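Local coordinates for cellulosomal scaffoldin adaptor protein B (Acetivibrio cellulolyticus, PDB 3FNK) that probably binds dockerin modules through this second type II cohesin module, and so helps to assemble the cellulosome, at residues S10-G15 and Y42-K47; L96-S101 and A121-K126; F125-K130 and E171-P176; V135-S140 and T148-F153. One frame throughout, in Å; residues are numbered along the deposited sequence. Where two conformers were deposited one is given.

Interaction 1. Residues S10-G15 and Y42-K47; sequences SYITMG and YQVNIK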
loop_
_atom_site.group_PDB
_atom_site.type_symbol
_atom_site.label_atom_id
_atom_site.label_comp_id
_atom_site.label_asym_id
_atom_site.label_seq_id
_atom_site.Cartn_x
_atom_site.Cartn_y
_atom_site.Cartn_z
ATOM N N SER A 10 9.078 -6.762 -12.210
ATOM C CA SER A 10 7.767 -6.657 -11.557
ATOM C C SER A 10 7.971 -6.362 -10.087
ATOM O O SER A 10 8.808 -7.002 -9.426
ATOM C CB SER A 10 6.992 -7.959 -11.724
ATOM O OG SER A 10 6.750 -8.167 -13.092
ATOM N N TYR A 11 7.222 -5.397 -9.557
ATOM C CA TYR A 11 7.312 -5.140 -8.115
ATOM C C TYR A 11 6.047 -4.527 -7.521
ATOM O O TYR A 11 5.107 -4.155 -8.233
ATOM C CB TYR A 11 8.478 -4.211 -7.813
ATOM C CG TYR A 11 8.392 -2.893 -8.508
ATOM C CD1 TYR A 11 7.597 -1.878 -8.004
ATOM C CD2 TYR A 11 9.160 -2.628 -9.650
ATOM C CE1 TYR A 11 7.535 -0.646 -8.642
ATOM C CE2 TYR A 11 9.110 -1.401 -10.291
ATOM C CZ TYR A 11 8.293 -0.414 -9.776
ATOM O OH TYR A 11 8.209 0.823 -10.394
ATOM N N ILE A 12 6.070 -4.442 -6.208
ATOM C CA ILE A 12 5.202 -3.570 -5.460
ATOM C C ILE A 12 6.067 -2.706 -4.578
ATOM O O ILE A 12 7.026 -3.180 -3.953
ATOM C CB ILE A 12 4.118 -4.361 -4.626
ATOM C CG1 ILE A 12 3.191 -3.379 -3.888
ATOM C CG2 ILE A 12 4.760 -5.394 -3.710
ATOM C CD1 ILE A 12 1.924 -4.058 -3.219
ATOM N N THR A 13 5.737 -1.427 -4.505
ATOM C CA THR A 13 6.510 -0.593 -3.630
ATOM C C THR A 13 5.658 0.479 -2.941
ATOM O O THR A 13 4.451 0.600 -3.206
ATOM C CB THR A 13 7.721 0.032 -4.412
ATOM O OG1 THR A 13 8.741 0.415 -3.476
ATOM C CG2 THR A 13 7.283 1.205 -5.212
ATOM N N MET A 14 6.301 1.227 -2.041
ATOM C CA MET A 14 5.766 2.504 -1.518
ATOM C C MET A 14 6.672 3.679 -1.919
ATOM O O MET A 14 7.878 3.613 -1.666
ATOM C CB MET A 14 5.671 2.414 0.007
ATOM C CG MET A 14 4.812 3.485 0.649
ATOM S SD MET A 14 4.843 3.275 2.431
ATOM C CE MET A 14 4.130 1.627 2.589
ATOM N N GLY A 15 6.108 4.728 -2.527
ATOM C CA GLY A 15 6.829 6.001 -2.744
ATOM C C GLY A 15 6.305 7.152 -1.865
ATOM O O GLY A 15 5.101 7.186 -1.544
ATOM N N TYR A 42 -5.143 -6.589 -3.752
ATOM C CA TYR A 42 -3.964 -6.623 -2.884
ATOM C C TYR A 42 -4.368 -6.689 -1.453
ATOM O O TYR A 42 -5.438 -6.156 -1.067
ATOM C CB TYR A 42 -3.125 -5.349 -3.011
ATOM C CG TYR A 42 -3.769 -4.068 -2.398
ATOM C CD1 TYR A 42 -3.587 -3.741 -1.044
ATOM C CD2 TYR A 42 -4.546 -3.224 -3.169
ATOM C CE1 TYR A 42 -4.186 -2.611 -0.464
ATOM C CE2 TYR A 42 -5.135 -2.023 -2.605
ATOM C CZ TYR A 42 -4.952 -1.753 -1.266
ATOM O OH TYR A 42 -5.504 -0.614 -0.714
ATOM N N GLN A 43 -3.500 -7.310 -0.665
ATOM C CA GLN A 43 -3.504 -7.104 0.756
ATOM C C GLN A 43 -2.074 -6.727 1.133
ATOM O O GLN A 43 -1.141 -7.406 0.698
ATOM C CB GLN A 43 -3.937 -8.355 1.506
ATOM C CG GLN A 43 -3.978 -8.085 3.010
ATOM C CD GLN A 43 -4.205 -9.370 3.784
ATOM O OE1 GLN A 43 -4.117 -10.455 3.224
ATOM N NE2 GLN A 43 -4.507 -9.250 5.067
ATOM N N VAL A 44 -1.908 -5.677 1.935
ATOM C CA VAL A 44 -0.562 -5.326 2.441
ATOM C C VAL A 44 -0.565 -4.994 3.905
ATOM O O VAL A 44 -1.498 -4.389 4.394
ATOM C CB VAL A 44 0.062 -4.119 1.684
ATOM C CG1 VAL A 44 0.301 -4.475 0.237
ATOM C CG2 VAL A 44 -0.808 -2.871 1.801
ATOM N N ASN A 45 0.514 -5.359 4.585
ATOM C CA ASN A 45 0.680 -5.117 6.011
ATOM C C ASN A 45 1.877 -4.150 6.164
ATOM O O ASN A 45 2.980 -4.417 5.655
ATOM C CB ASN A 45 0.942 -6.442 6.710
ATOM C CG ASN A 45 0.753 -6.360 8.203
ATOM O OD1 ASN A 45 -0.361 -6.142 8.691
ATOM N ND2 ASN A 45 1.844 -6.553 8.952
ATOM N N ILE A 46 1.633 -3.018 6.806
ATOM C CA ILE A 46 2.568 -1.915 6.853
ATOM C C ILE A 46 2.954 -1.666 8.314
ATOM O O ILE A 46 2.075 -1.649 9.211
ATOM C CB ILE A 46 1.948 -0.670 6.185
ATOM C CG1 ILE A 46 1.732 -0.936 4.707
ATOM C CG2 ILE A 46 2.828 0.565 6.359
ATOM C CD1 ILE A 46 0.996 0.155 4.006
ATOM N N LYS A 47 4.260 -1.516 8.559
ATOM C CA LYS A 47 4.775 -1.275 9.900
ATOM C C LYS A 47 5.396 0.107 9.962
ATOM O O LYS A 47 6.150 0.496 9.066
ATOM C CB LYS A 47 5.789 -2.355 10.265
ATOM C CG LYS A 47 6.255 -2.316 11.728
ATOM C CD LYS A 47 5.288 -2.993 12.688
ATOM C CE LYS A 47 5.588 -2.600 14.152
ATOM N NZ LYS A 47 5.614 -1.113 14.354
#
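Where Ile12 and Met14 meet Val44 and Ile46, the flat group of the two segments nearest by is the ring of Tyr42, within strand 39-47; it has the backbone N of Val44 at its edge, in plane, and its far end leads away from residues 10-15. Aliphatic tips do the joining. Ile12 keeps its chain extended, CG1 anti to the backbone N (chi1 -178°), and its CD1 ends 3.8 Å from CG1 of Val44, the two side chains crossing obliquely. Met14 starts out extended too, but turns at chi3 (-61°), which swings CE onto Ile46, tip to tip. That methyl lies 3.7 Å from Ile46 CD1, with CG1 and CG2 of the same isoleucine both 4.1 Å from CE. Strand 11-16 belongs to one sheet and strand 39-47 to the other of the cohesin beta-sandwich, a jelly-roll fold, and the CA atoms of Ile12 and Val44 stand 9.9 Å apart, wide enough for one layer of side chains from each sheet. The ring of Phe137 touches Met14, Val44 and Ile46, filling in between the two strands. All four joining residues are buried, and no hydrogen bond passes between the two strands here. Polar Thr13 and Asn45 alternate with them, bonded to Ile167 and Asn97 respectively.

Interaction 2. Residues L96-S101 and A121-K126; sequences LNLSRS and AVVGFK. With EDO (1,2-ethanediol), chain D.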
loop_
_atom_site.group_PDB
_atom_site.type_symbol
_atom_site.label_atom_id
_atom_site.label_comp_id
_atom_site.label_asym_id
_atom_site.label_seq_id
_atom_site.Cartn_x
_atom_site.Cartn_y
_atom_site.Cartn_z
ATOM N N LEU A 96 -0.705 -1.105 9.991
ATOM C CA LEU A 96 -1.812 -0.960 9.071
ATOM C C LEU A 96 -1.923 -2.201 8.209
ATOM O O LEU A 96 -0.910 -2.727 7.748
ATOM C CB LEU A 96 -1.623 0.242 8.137
ATOM C CG LEU A 96 -1.369 1.649 8.698
ATOM C CD1 LEU A 96 -1.323 2.673 7.574
ATOM C CD2 LEU A 96 -2.445 2.029 9.690
ATOM N N ASN A 97 -3.162 -2.641 7.984
ATOM C CA ASN A 97 -3.454 -3.724 7.080
ATOM C C ASN A 97 -4.657 -3.317 6.204
ATOM O O ASN A 97 -5.778 -3.059 6.716
ATOM C CB ASN A 97 -3.657 -5.029 7.853
ATOM C CG ASN A 97 -3.607 -6.235 6.961
ATOM O OD1 ASN A 97 -4.552 -6.494 6.216
ATOM N ND2 ASN A 97 -2.507 -6.985 7.014
ATOM N N LEU A 98 -4.392 -3.240 4.892
ATOM C CA LEU A 98 -5.294 -2.699 3.907
ATOM C C LEU A 98 -5.491 -3.726 2.800
ATOM O O LEU A 98 -4.522 -4.365 2.336
ATOM C CB LEU A 98 -4.666 -1.488 3.221
ATOM C CG LEU A 98 -3.818 -0.484 4.006
ATOM C CD1 LEU A 98 -3.094 0.429 3.037
ATOM C CD2 LEU A 98 -4.730 0.344 4.890
ATOM N N SER A 99 -6.731 -3.840 2.344
ATOM C CA SER A 99 -7.081 -4.728 1.243
ATOM C C SER A 99 -8.082 -4.068 0.355
ATOM O O SER A 99 -9.039 -3.462 0.825
ATOM C CB SER A 99 -7.707 -6.017 1.734
ATOM O OG SER A 99 -6.891 -6.664 2.649
ATOM N N ARG A 100 -7.863 -4.222 -0.940
ATOM C CA ARG A 100 -8.819 -3.851 -1.936
ATOM C C ARG A 100 -8.759 -4.851 -3.084
ATOM O O ARG A 100 -7.650 -5.124 -3.613
ATOM C CB ARG A 100 -8.520 -2.427 -2.415
ATOM C CG ARG A 100 -9.569 -1.881 -3.342
ATOM C CD ARG A 100 -9.356 -0.407 -3.715
ATOM N NE ARG A 100 -10.416 0.033 -4.630
ATOM C CZ ARG A 100 -11.406 0.890 -4.329
ATOM N NH1 ARG A 100 -11.503 1.423 -3.104
ATOM N NH2 ARG A 100 -12.302 1.234 -5.268
ATOM N N SER A 101 -9.927 -5.367 -3.496
ATOM C CA SER A 101 -10.032 -6.316 -4.616
ATOM C C SER A 101 -11.266 -6.048 -5.496
ATOM O O SER A 101 -12.266 -5.577 -5.009
ATOM C CB SER A 101 -10.194 -7.764 -4.126
ATOM O OG SER A 101 -8.966 -8.405 -3.840
ATOM N N ALA A 121 -3.097 2.732 -3.535
ATOM C CA ALA A 121 -3.514 3.203 -2.238
ATOM C C ALA A 121 -2.587 4.298 -1.737
ATOM O O ALA A 121 -1.327 4.229 -1.896
ATOM C CB ALA A 121 -3.523 2.048 -1.254
ATOM N N VAL A 122 -3.209 5.297 -1.117
ATOM C CA VAL A 122 -2.488 6.402 -0.512
ATOM C C VAL A 122 -2.864 6.516 0.961
ATOM O O VAL A 122 -4.044 6.537 1.338
ATOM C CB VAL A 122 -2.761 7.737 -1.214
ATOM C CG1 VAL A 122 -1.781 8.809 -0.711
ATOM C CG2 VAL A 122 -2.673 7.604 -2.711
ATOM N N VAL A 123 -1.833 6.549 1.788
ATOM C CA VAL A 123 -1.959 6.744 3.195
ATOM C C VAL A 123 -1.139 7.994 3.552
ATOM O O VAL A 123 -0.190 8.335 2.841
ATOM C CB VAL A 123 -1.428 5.503 3.888
ATOM C CG1 VAL A 123 -1.389 5.677 5.370
ATOM C CG2 VAL A 123 -2.309 4.296 3.511
ATOM N N GLY A 124 -1.508 8.670 4.645
ATOM C CA GLY A 124 -0.795 9.852 5.139
ATOM C C GLY A 124 0.010 9.489 6.368
ATOM O O GLY A 124 -0.393 8.619 7.159
ATOM N N PHE A 125 1.174 10.115 6.519
ATOM C CA PHE A 125 1.957 9.943 7.739
ATOM C C PHE A 125 2.341 11.336 8.255
ATOM O O PHE A 125 3.127 12.052 7.608
ATOM C CB PHE A 125 3.200 9.086 7.480
ATOM C CG PHE A 125 2.920 7.600 7.381
ATOM C CD1 PHE A 125 3.062 6.935 6.169
ATOM C CD2 PHE A 125 2.527 6.869 8.502
ATOM C CE1 PHE A 125 2.814 5.555 6.083
ATOM C CE2 PHE A 125 2.246 5.509 8.424
ATOM C CZ PHE A 125 2.401 4.841 7.217
ATOM N N LYS A 126 1.743 11.731 9.379
ATOM C CA LYS A 126 2.034 13.016 10.023
ATOM C C LYS A 126 3.218 12.870 10.986
ATOM O O LYS A 126 3.239 11.981 11.847
ATOM C CB LYS A 126 0.781 13.593 10.732
ATOM C CG LYS A 126 1.063 14.597 11.896
ATOM C CD LYS A 126 -0.223 15.194 12.537
ATOM C CE LYS A 126 -0.826 16.341 11.697
ATOM N NZ LYS A 126 -2.324 16.497 11.818
HETATM C C1 EDO D . -8.290 -6.047 5.524
HETATM O O1 EDO D . -6.920 -5.731 5.240
HETATM C C2 EDO D . -8.308 -7.135 6.570
HETATM O O2 EDO D . -8.120 -8.395 5.944
#
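Leu96 and Leu98 face Val123 across two strands that run roughly antiparallel, at 155°, their axes 9.9 Å apart at closest, too far for backbone pairing. Val123 is the shared partner, and its two branches divide the work. CG1, anti to the backbone N (chi1 174°), meets CD1 of Leu96 at 3.7 Å, while CG2 meets CD1 of Leu98 at 4.0 Å; both leucines reach it tip to tip. The Phe125 ring extends the apolar patch: Val123 CG1 sits over one of its faces, offset toward the rim, and Leu96 CD1 approaches its CZ obliquely at 4.3 Å. The reverse side of strand 95-102 is polar. There an ethanediol molecule, probably from the crystallisation liquor, donates from O1 to Asn97 OD1 over 2.7 Å, with Ser99 OG 2.8 Å from the same O1. Asn97 is also bonded to Gln43 and Asn45 of the adjacent strand, which would limit rotation of its amide. Over residues 96-99 the alternation sends leucines inward and amide or hydroxyl groups outward, and the inward set closes against the facing sheet through strand 118-127, as in the two-sheet hydrophobic core of the cohesin jelly-roll.

Interaction 3. Residues F125-K130 and E171-P176; sequences FKVLQK and EINSAP
Lys130 sets CG anti to its own N (chi1 -163°) and Asn173 turns its CG beside the backbone N (chi1 -76°), two settings that bring the lysine CG methylene against the asparagine amide. ND2 of Asn173 lies 3.7 Å from Lys130 CG, the side chains crossing at about a right angle. The same nitrogen is 4.0 Å from CG1 of Val127. Val127 and Asn173 approach from opposite directions; the amide nitrogen thus touches both a buried valine and the aliphatic part of an exposed lysine. Asn173 was modelled in two conformers, and the description holds for one of them. Its backbone is left-handed, with positive phi, at a bend just before the last modelled residues. There Ser174 OG donates over 2.6 Å to the anti lone pair of Glu171 OE2, tying the bend from residue 171 to 174. Asn173 OD1 accepts from the backbone N of Ala21, while Val127 touches Ala21 and Lys130 touches Glu22. The C-terminal loop is thereby laid against the end of strand 118-127 and the loop at residues 20-22. Between the two segments themselves only van der Waals contact acts, with no hydrogen bond; the directional polar hold on the asparagine comes from the Ala21 backbone.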
loop_
_atom_site.group_PDB
_atom_site.type_symbol
_atom_site.label_atom_id
_atom_site.label_comp_id
_atom_site.label_asym_id
_atom_site.label_seq_id
_atom_site.Cartn_x
_atom_site.Cartn_y
_atom_site.Cartn_z
ATOM N N PHE A 125 1.174 10.115 6.519
ATOM C CA PHE A 125 1.957 9.943 7.739
ATOM C C PHE A 125 2.341 11.336 8.255
ATOM O O PHE A 125 3.127 12.052 7.608
ATOM C CB PHE A 125 3.200 9.086 7.480
ATOM C CG PHE A 125 2.920 7.600 7.381
ATOM C CD1 PHE A 125 3.062 6.935 6.169
ATOM C CD2 PHE A 125 2.527 6.869 8.502
ATOM C CE1 PHE A 125 2.814 5.555 6.083
ATOM C CE2 PHE A 125 2.246 5.509 8.424
ATOM C CZ PHE A 125 2.401 4.841 7.217
ATOM N N LYS A 126 1.743 11.731 9.379
ATOM C CA LYS A 126 2.034 13.016 10.023
ATOM C C LYS A 126 3.218 12.870 10.986
ATOM O O LYS A 126 3.239 11.981 11.847
ATOM C CB LYS A 126 0.781 13.593 10.732
ATOM C CG LYS A 126 1.063 14.597 11.896
ATOM C CD LYS A 126 -0.223 15.194 12.537
ATOM C CE LYS A 126 -0.826 16.341 11.697
ATOM N NZ LYS A 126 -2.324 16.497 11.818
ATOM N N VAL A 127 4.212 13.742 10.809
ATOM C CA VAL A 127 5.436 13.709 11.601
ATOM C C VAL A 127 5.136 14.151 13.044
ATOM O O VAL A 127 4.578 15.231 13.263
ATOM C CB VAL A 127 6.536 14.594 10.933
ATOM C CG1 VAL A 127 7.861 14.525 11.692
ATOM C CG2 VAL A 127 6.736 14.194 9.455
ATOM N N LEU A 128 5.469 13.281 13.998
ATOM C CA LEU A 128 5.301 13.524 15.438
ATOM C C LEU A 128 6.626 13.876 16.147
ATOM O O LEU A 128 6.637 14.378 17.277
ATOM C CB LEU A 128 4.706 12.287 16.121
ATOM C CG LEU A 128 3.287 11.850 15.746
ATOM C CD1 LEU A 128 2.937 10.592 16.505
ATOM C CD2 LEU A 128 2.281 12.949 16.035
ATOM N N GLN A 129 7.732 13.570 15.479
ATOM C CA GLN A 129 9.085 13.859 15.932
ATOM C C GLN A 129 9.863 13.937 14.628
ATOM O O GLN A 129 9.702 13.059 13.755
ATOM C CB GLN A 129 9.643 12.693 16.757
ATOM C CG GLN A 129 9.132 12.563 18.169
ATOM C CD GLN A 129 9.622 11.286 18.856
ATOM O OE1 GLN A 129 10.716 10.782 18.568
ATOM N NE2 GLN A 129 8.818 10.759 19.773
ATOM N N LYS A 130 10.679 14.975 14.462
ATOM C CA LYS A 130 11.612 15.006 13.347
ATOM C C LYS A 130 12.814 14.089 13.672
ATOM O O LYS A 130 13.917 14.556 13.951
ATOM C CB LYS A 130 12.025 16.442 13.042
ATOM C CG LYS A 130 12.642 16.595 11.679
ATOM C CD LYS A 130 12.406 17.977 11.134
ATOM C CE LYS A 130 13.358 18.277 9.977
ATOM N NZ LYS A 130 14.687 18.717 10.477
ATOM N N GLU A 171 14.271 5.612 4.055
ATOM C CA GLU A 171 14.159 6.322 5.336
ATOM C C GLU A 171 13.449 7.669 5.251
ATOM O O GLU A 171 13.445 8.321 4.208
ATOM C CB GLU A 171 15.533 6.453 6.000
ATOM C CG GLU A 171 15.481 6.632 7.523
ATOM C CD GLU A 171 16.811 6.343 8.198
ATOM O OE1 GLU A 171 16.860 5.441 9.073
ATOM O OE2 GLU A 171 17.808 7.010 7.849
ATOM N N ILE A 172 12.817 8.054 6.359
ATOM C CA ILE A 172 12.166 9.358 6.467
ATOM C C ILE A 172 12.963 10.224 7.435
ATOM O O ILE A 172 13.449 9.729 8.480
ATOM C CB ILE A 172 10.667 9.243 6.870
ATOM C CG1 ILE A 172 9.844 8.772 5.663
ATOM C CG2 ILE A 172 10.093 10.594 7.328
ATOM C CD1 ILE A 172 8.335 8.531 5.950
ATOM N N ASN A 173 13.105 11.502 7.087
ATOM C CA ASN A 173 13.936 12.454 7.838
ATOM C C ASN A 173 15.241 11.807 8.291
ATOM O O ASN A 173 15.465 11.612 9.494
ATOM C CB ASN A 173 13.171 13.034 9.038
ATOM C CG ASN A 173 12.151 14.089 8.637
ATOM O OD1 ASN A 173 12.354 14.837 7.690
ATOM N ND2 ASN A 173 11.052 14.156 9.374
ATOM N N SER A 174 16.080 11.441 7.320
ATOM C CA SER A 174 17.337 10.751 7.606
ATOM C C SER A 174 18.306 11.671 8.303
ATOM O O SER A 174 18.437 12.830 7.908
ATOM C CB SER A 174 17.979 10.256 6.312
ATOM O OG SER A 174 17.668 8.896 6.121
ATOM N N ALA A 175 18.957 11.161 9.349
ATOM C CA ALA A 175 19.963 11.919 10.076
ATOM C C ALA A 175 21.160 12.167 9.148
ATOM O O ALA A 175 21.969 11.259 8.953
ATOM C CB ALA A 175 20.384 11.159 11.321
ATOM N N PRO A 176 21.267 13.383 8.551
ATOM C CA PRO A 176 22.385 13.602 7.617
ATOM C C PRO A 176 23.696 13.833 8.369
ATOM O O PRO A 176 24.786 13.596 7.844
ATOM C CB PRO A 176 21.976 14.874 6.858
ATOM C CG PRO A 176 21.054 15.625 7.796
ATOM C CD PRO A 176 20.528 14.637 8.835
#

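Interaction 4. Residues V135-S140 and T148-F153; sequences VVFEDS and TGTTLF
This is a partly buried, mainly backbone contact between Phe137–Asp139 and Thr148–Thr150, at the point where two short strands meet along one neighbour. Both 136-137 and 150-154 pair antiparallel with strand 39-47; Glu138 and Gly149 each bond to Asn45 of it. The chains come so close that the CA atoms of Asp139 and Gly149 are 3.8 Å apart. Gly149 has positive phi (78°), and a side chain there would run into Glu138 N; its CA packs 3.3 Å from Glu138 O. Phe137 CB approaches Thr148 O to 3.2 Å, and the methyl CG2 of Thr148 lies 3.6 Å from Phe137 O. Farther in, CG2 of Thr150 meets the Phe137 ring obliquely, 4.1 Å from CD2. Thr150 OG1 is instead hydrogen-bonded to Ile147 O and Tyr164 OH. The one hydrogen bond across runs from Gly149 N to Asp139 OD1 at 3.1 Å; it is bent (136°) and arrives 62° out of the carboxylate plane, and since Asp139 has two conformers it is doubtful as a lasting link. On the inner side the Phe137 ring packs on Met14 and Val166. An edge strand broken by an excursion and resumed on the same neighbour is consistent with a beta-flap, the interruption known from type II cohesins.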
loop_
_atom_site.group_PDB
_atom_site.type_symbol
_atom_site.label_atom_id
_atom_site.label_comp_id
_atom_site.label_asym_id
_atom_site.label_seq_id
_atom_site.Cartn_x
_atom_site.Cartn_y
_atom_site.Cartn_z
ATOM N N VAL A 135 9.371 3.157 7.353
ATOM C CA VAL A 135 8.135 2.408 7.179
ATOM C C VAL A 135 8.468 1.176 6.331
ATOM O O VAL A 135 9.181 1.300 5.336
ATOM C CB VAL A 135 7.107 3.309 6.479
ATOM C CG1 VAL A 135 5.846 2.539 6.089
ATOM C CG2 VAL A 135 6.769 4.488 7.394
ATOM N N VAL A 136 7.979 -0.001 6.733
ATOM C CA VAL A 136 8.207 -1.223 5.969
ATOM C C VAL A 136 6.911 -2.022 5.665
ATOM O O VAL A 136 5.913 -1.921 6.416
ATOM C CB VAL A 136 9.268 -2.144 6.629
ATOM C CG1 VAL A 136 10.668 -1.428 6.697
ATOM C CG2 VAL A 136 8.829 -2.624 8.009
ATOM N N PHE A 137 6.939 -2.766 4.549
ATOM C CA PHE A 137 6.023 -3.880 4.328
ATOM C C PHE A 137 6.592 -4.991 5.161
ATOM O O PHE A 137 7.787 -5.273 5.099
ATOM C CB PHE A 137 5.948 -4.331 2.857
ATOM C CG PHE A 137 5.395 -3.278 1.919
ATOM C CD1 PHE A 137 6.248 -2.555 1.108
ATOM C CD2 PHE A 137 4.016 -2.967 1.911
ATOM C CE1 PHE A 137 5.747 -1.551 0.238
ATOM C CE2 PHE A 137 3.494 -1.977 1.073
ATOM C CZ PHE A 137 4.378 -1.264 0.219
ATOM N N GLU A 138 5.747 -5.651 5.928
ATOM C CA GLU A 138 6.258 -6.619 6.846
ATOM C C GLU A 138 5.242 -7.707 7.090
ATOM O O GLU A 138 4.067 -7.433 7.277
ATOM C CB GLU A 138 6.574 -5.873 8.144
ATOM C CG GLU A 138 6.841 -6.738 9.301
ATOM C CD GLU A 138 7.185 -5.926 10.509
ATOM O OE1 GLU A 138 8.221 -5.218 10.468
ATOM O OE2 GLU A 138 6.399 -5.977 11.490
ATOM N N ASP A 139 5.700 -8.947 7.087
ATOM C CA ASP A 139 4.765 -10.026 7.337
ATOM C C ASP A 139 4.098 -9.934 8.690
ATOM O O ASP A 139 4.587 -9.274 9.635
ATOM C CB ASP A 139 5.343 -11.415 7.072
ATOM C CG ASP A 139 4.636 -12.105 5.933
ATOM O OD1 ASP A 139 3.732 -11.467 5.366
ATOM O OD2 ASP A 139 4.962 -13.259 5.612
ATOM N N SER A 140 2.913 -10.531 8.743
ATOM C CA SER A 140 2.060 -10.550 9.914
ATOM C C SER A 140 1.742 -11.994 10.262
ATOM O O SER A 140 1.742 -12.858 9.368
ATOM C CB SER A 140 0.761 -9.802 9.604
ATOM O OG SER A 140 -0.310 -10.293 10.385
ATOM N N THR A 148 6.711 -10.884 2.193
ATOM C CA THR A 148 7.172 -9.641 2.832
ATOM C C THR A 148 5.999 -8.653 3.059
ATOM O O THR A 148 6.045 -7.495 2.663
ATOM C CB THR A 148 8.326 -8.978 2.028
ATOM O OG1 THR A 148 9.308 -9.970 1.703
ATOM C CG2 THR A 148 8.973 -7.865 2.839
ATOM N N GLY A 149 4.943 -9.146 3.699
ATOM C CA GLY A 149 3.801 -8.314 4.067
ATOM C C GLY A 149 2.853 -8.008 2.905
ATOM O O GLY A 149 2.080 -7.061 2.987
ATOM N N THR A 150 2.940 -8.761 1.809
ATOM C CA THR A 150 2.117 -8.470 0.626
ATOM C C THR A 150 1.468 -9.738 0.077
ATOM O O THR A 150 2.086 -10.815 0.003
ATOM C CB THR A 150 2.901 -7.772 -0.561
ATOM O OG1 THR A 150 3.756 -8.722 -1.211
ATOM C CG2 THR A 150 3.707 -6.544 -0.110
ATOM N N THR A 151 0.220 -9.583 -0.383
ATOM C CA THR A 151 -0.454 -10.641 -1.149
ATOM C C THR A 151 -1.163 -9.978 -2.311
ATOM O O THR A 151 -1.906 -9.015 -2.132
ATOM C CB THR A 151 -1.469 -11.383 -0.271
ATOM O OG1 THR A 151 -0.779 -12.149 0.711
ATOM C CG2 THR A 151 -2.349 -12.319 -1.104
ATOM N N LEU A 152 -0.906 -10.472 -3.512
ATOM C CA LEU A 152 -1.477 -9.904 -4.720
ATOM C C LEU A 152 -2.228 -11.038 -5.395
ATOM O O LEU A 152 -1.777 -12.180 -5.339
ATOM C CB LEU A 152 -0.382 -9.369 -5.668
ATOM C CG LEU A 152 0.712 -8.408 -5.145
ATOM C CD1 LEU A 152 1.609 -7.904 -6.316
ATOM C CD2 LEU A 152 0.141 -7.204 -4.396
ATOM N N PHE A 153 -3.363 -10.709 -6.022
ATOM C CA PHE A 153 -4.195 -11.701 -6.717
ATOM C C PHE A 153 -4.337 -11.373 -8.176
ATOM O O PHE A 153 -4.275 -10.214 -8.546
ATOM C CB PHE A 153 -5.615 -11.700 -6.136
ATOM C CG PHE A 153 -5.669 -12.149 -4.715
ATOM C CD1 PHE A 153 -5.725 -11.225 -3.677
ATOM C CD2 PHE A 153 -5.628 -13.500 -4.417
ATOM C CE1 PHE A 153 -5.781 -11.661 -2.339
ATOM C CE2 PHE A 153 -5.661 -13.932 -3.072
ATOM C CZ PHE A 153 -5.733 -13.001 -2.056
#

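Interactions 1 and 2 form the core, their centres 9 Å apart: both span the two sheets, and strands 39-47 and 95-102, neighbours in one sheet, each face a different strand of the other. Both are purely apolar across the gap. Interaction 4 lies at the edge of the antiparallel sheet, its centre 6 Å from that of interaction 1, and works mostly through backbone; Lys47 N to Val136 O and Gln43 N to Thr151 O connect them. Interaction 3 stands apart at the periphery, its centre about 19 Å from that of interaction 2, though strand 118-127 serves both and Phe125 also touches Val135. There the contact mixes amide nitrogen with aliphatic carbon and includes an exposed lysine.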